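Local coordinates for integron cassette protein (Vibrio cholerae, PDB 3G1J) that is of unknown function but is encoded by a mobile integron gene cassette and folds as a small, strand-rich domain probably related to SH3-like barrels, at residues L69-E74 and E78-L83. Residues are numbered along the deposited sequence; the frame is centred on the assembly and turned at random.
Sequences LCVRPE and EIAHHL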
ATOM      1  N   LEU A  69       6.011  -3.309  -1.933  1.00 23.13           N
ATOM      2  CA  LEU A  69       5.612  -4.358  -2.859  1.00 25.34           C
ATOM      3  C   LEU A  69       6.569  -4.393  -4.052  1.00 26.94           C
ATOM      4  O   LEU A  69       6.780  -3.380  -4.713  1.00 24.27           O
ATOM      5  CB  LEU A  69       4.177  -4.118  -3.334  1.00 19.39           C
ATOM      6  CG  LEU A  69       3.075  -4.042  -2.272  1.00 20.76           C
ATOM      7  CD1 LEU A  69       1.751  -3.561  -2.912  1.00 20.68           C
ATOM      8  CD2 LEU A  69       2.868  -5.372  -1.575  1.00 18.93           C
ATOM      9  N   CYS A  70       7.157  -5.553  -4.333  1.00 27.43           N
ATOM     10  CA  CYS A  70       7.948  -5.698  -5.552  1.00 28.81           C
ATOM     11  C   CYS A  70       7.009  -6.077  -6.686  1.00 27.33           C
ATOM     12  O   CYS A  70       6.421  -7.167  -6.675  1.00 27.95           O
ATOM     13  CB  CYS A  70       9.013  -6.777  -5.386  1.00 30.43           C
ATOM     14  SG  CYS A  70       9.942  -7.100  -6.921  1.00 36.69           S
ATOM     15  N   VAL A  71       6.852  -5.180  -7.654  1.00 26.38           N
ATOM     16  CA  VAL A  71       5.846  -5.360  -8.699  1.00 27.43           C
ATOM     17  C   VAL A  71       6.368  -6.244  -9.829  1.00 34.69           C
ATOM     18  O   VAL A  71       6.651  -5.787 -10.941  1.00 31.73           O
ATOM     19  CB  VAL A  71       5.334  -4.015  -9.248  1.00 26.82           C
ATOM     20  CG1 VAL A  71       4.121  -4.235 -10.136  1.00 26.03           C
ATOM     21  CG2 VAL A  71       4.984  -3.084  -8.104  1.00 27.57           C
ATOM     22  N   ARG A  72       6.508  -7.520  -9.506  1.00 31.92           N
ATOM     23  CA  ARG A  72       6.917  -8.527 -10.462  1.00 34.71           C
ATOM     24  C   ARG A  72       6.036  -9.743 -10.230  1.00 33.90           C
ATOM     25  O   ARG A  72       5.559  -9.955  -9.114  1.00 29.48           O
ATOM     26  CB  ARG A  72       8.394  -8.878 -10.286  1.00 36.27           C
ATOM     27  CG  ARG A  72       9.336  -7.770 -10.740  1.00 39.86           C
ATOM     28  CD  ARG A  72      10.784  -8.215 -10.669  1.00 52.22           C
ATOM     29  NE  ARG A  72      11.020  -9.429 -11.448  1.00 60.58           N
ATOM     30  CZ  ARG A  72      11.267  -9.448 -12.755  1.00 63.13           C
ATOM     31  NH1 ARG A  72      11.317  -8.312 -13.443  1.00 64.16           N
ATOM     32  NH2 ARG A  72      11.465 -10.604 -13.376  1.00 55.58           N
ATOM     33  N   PRO A  73       5.823 -10.543 -11.283  1.00 33.32           N
ATOM     34  CA  PRO A  73       4.859 -11.651 -11.228  1.00 37.69           C
ATOM     35  C   PRO A  73       5.146 -12.617 -10.092  1.00 33.66           C
ATOM     36  O   PRO A  73       4.214 -13.117  -9.449  1.00 34.57           O
ATOM     37  CB  PRO A  73       5.062 -12.373 -12.567  1.00 43.56           C
ATOM     38  CG  PRO A  73       5.809 -11.434 -13.438  1.00 44.93           C
ATOM     39  CD  PRO A  73       6.607 -10.541 -12.531  1.00 43.27           C
ATOM     40  N   GLU A  74       6.425 -12.880  -9.856  1.00 31.10           N
ATOM     41  CA  GLU A  74       6.823 -13.891  -8.884  1.00 34.78           C
ATOM     42  C   GLU A  74       6.800 -13.355  -7.459  1.00 31.73           C
ATOM     43  O   GLU A  74       6.926 -14.117  -6.499  1.00 32.96           O
ATOM     44  CB  GLU A  74       8.203 -14.464  -9.228  1.00 37.30           C
ATOM     45  CG  GLU A  74       9.350 -13.484  -9.071  1.00 36.14           C
ATOM     46  CD  GLU A  74       9.510 -12.555 -10.262  1.00 38.33           C
ATOM     47  OE1 GLU A  74       8.534 -12.353 -11.018  1.00 36.57           O
ATOM     48  OE2 GLU A  74      10.616 -12.008 -10.435  1.00 41.69           O
ATOM     49  N   GLU A  78       0.711  -9.292  -8.117  1.00 26.18           N
ATOM     50  CA  GLU A  78      -0.655  -9.703  -7.773  1.00 28.20           C
ATOM     51  C   GLU A  78      -1.368  -8.655  -6.922  1.00 25.09           C
ATOM     52  O   GLU A  78      -2.533  -8.335  -7.164  1.00 27.01           O
ATOM     53  CB  GLU A  78      -0.657 -11.065  -7.060  1.00 29.44           C
ATOM     54  CG  GLU A  78      -1.843 -11.294  -6.098  1.00 22.15           C
ATOM     55  CD  GLU A  78      -3.198 -11.378  -6.792  1.00 28.88           C
ATOM     56  OE1 GLU A  78      -3.235 -11.571  -8.023  1.00 31.04           O
ATOM     57  OE2 GLU A  78      -4.232 -11.260  -6.097  1.00 27.23           O
ATOM     58  N   ILE A  79      -0.670  -8.103  -5.935  1.00 20.64           N
ATOM     59  CA  ILE A  79      -1.294  -7.139  -5.040  1.00 23.98           C
ATOM     60  C   ILE A  79      -1.371  -5.764  -5.684  1.00 20.52           C
ATOM     61  O   ILE A  79      -2.431  -5.138  -5.715  1.00 22.96           O
ATOM     62  CB  ILE A  79      -0.554  -7.057  -3.686  1.00 21.26           C
ATOM     63  CG1 ILE A  79      -0.705  -8.380  -2.932  1.00 29.95           C
ATOM     64  CG2 ILE A  79      -1.101  -5.918  -2.841  1.00 21.37           C
ATOM     65  CD1 ILE A  79       0.420  -8.645  -1.958  1.00 28.31           C
ATOM     66  N   ALA A  80      -0.235  -5.308  -6.204  1.00 23.71           N
ATOM     67  CA  ALA A  80      -0.126  -3.988  -6.819  1.00 26.24           C
ATOM     68  C   ALA A  80      -1.084  -3.811  -8.003  1.00 26.95           C
ATOM     69  O   ALA A  80      -1.602  -2.714  -8.230  1.00 28.15           O
ATOM     70  CB  ALA A  80       1.324  -3.748  -7.256  1.00 22.56           C
ATOM     71  N   HIS A  81      -1.319  -4.896  -8.742  1.00 29.08           N
ATOM     72  CA  HIS A  81      -2.147  -4.889  -9.949  1.00 31.49           C
ATOM     73  C   HIS A  81      -3.628  -5.175  -9.688  1.00 29.48           C
ATOM     74  O   HIS A  81      -4.451  -5.087 -10.608  1.00 30.56           O
ATOM     75  CB  HIS A  81      -1.636  -5.939 -10.940  1.00 37.71           C
ATOM     76  CG  HIS A  81      -0.576  -5.432 -11.863  1.00 43.04           C
ATOM     77  ND1 HIS A  81      -0.325  -6.003 -13.093  1.00 49.16           N
ATOM     78  CD2 HIS A  81       0.280  -4.392 -11.746  1.00 40.87           C
ATOM     79  CE1 HIS A  81       0.654  -5.343 -13.687  1.00 52.23           C
ATOM     80  NE2 HIS A  81       1.037  -4.360 -12.890  1.00 44.88           N
ATOM     81  N   HIS A  82      -3.958  -5.546  -8.456  1.00 28.06           N
ATOM     82  CA  HIS A  82      -5.341  -5.861  -8.097  1.00 25.24           C
ATOM     83  C   HIS A  82      -5.685  -5.283  -6.734  1.00 25.86           C
ATOM     84  O   HIS A  82      -6.181  -5.988  -5.858  1.00 22.77           O
ATOM     85  CB  HIS A  82      -5.555  -7.377  -8.074  1.00 25.65           C
ATOM     86  CG  HIS A  82      -5.213  -8.050  -9.363  1.00 28.01           C
ATOM     87  ND1 HIS A  82      -3.988  -8.641  -9.592  1.00 30.20           N
ATOM     88  CD2 HIS A  82      -5.929  -8.210 -10.499  1.00 27.54           C
ATOM     89  CE1 HIS A  82      -3.969  -9.143 -10.815  1.00 31.00           C
ATOM     90  NE2 HIS A  82      -5.131  -8.889 -11.389  1.00 32.52           N
ATOM     91  N   LEU A  83      -5.427  -3.994  -6.547  1.00 23.94           N
ATOM     92  CA  LEU A  83      -5.566  -3.395  -5.225  1.00 20.65           C
ATOM     93  C   LEU A  83      -6.979  -3.512  -4.640  1.00 20.87           C
ATOM     94  O   LEU A  83      -7.156  -3.583  -3.416  1.00 25.69           O
ATOM     95  CB  LEU A  83      -5.124  -1.936  -5.268  1.00 24.93           C
ATOM     96  CG  LEU A  83      -3.607  -1.831  -5.411  1.00 26.71           C
ATOM     97  CD1 LEU A  83      -3.194  -0.400  -5.730  1.00 27.42           C
ATOM     98  CD2 LEU A  83      -2.944  -2.316  -4.135  1.00 23.45           C
TER
HETATM   99  O   HOH W   1       2.343 -11.522  -8.125  1.00 31.24           O
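Val71 and Ala80 meet mainly through their methyl groups, and following the valine outward from CB shows how a branched side chain can serve two neighbours at once. From CB the chain forks. CG2, anti to the carbonyl carbon, comes to rest 3.8 Å from Ala80 CB. CG1, anti to the backbone N (chi1 -170°), lies 4.0 Å from the same Ala80 CB and also reaches the His81 ring, 4.1 Å from NE2, approaching it obliquely with the two side chains crossing at about a right angle. Two residues earlier, Leu69 extends the apolar strip: CD1 sits 3.7 Å from Ile79 CG2, while CD2 faces Ile79 CD1 at a longer 4.1 Å, so both branches of the leucine lie against the isoleucine, CD1 more closely than CD2.

In the fold, this is where strand 63-70, an outermost strand of the five-stranded antiparallel sheet, runs out into a turn and the chain returns as the short helix 77-80. The sequence belongs to a family placed in the SH3 clan, and the one-turn helix ahead of the last strand, 87-89, is consistent with that relationship. An inverse gamma turn centred on Val71 bends the chain just past the strand, and Leu54 of strand 53-60 touches both Val71 and Ala80.

No direct hydrogen bond joins 69-74 to 78-83; instead one water donates to Pro73 O and accepts from Glu78 N, 2.8 Å from each. Within 78-83, the His82 ring turns back so that ND1 donates to Glu78 O at 2.8 Å, with the acceptor lying in the plane of the imidazole.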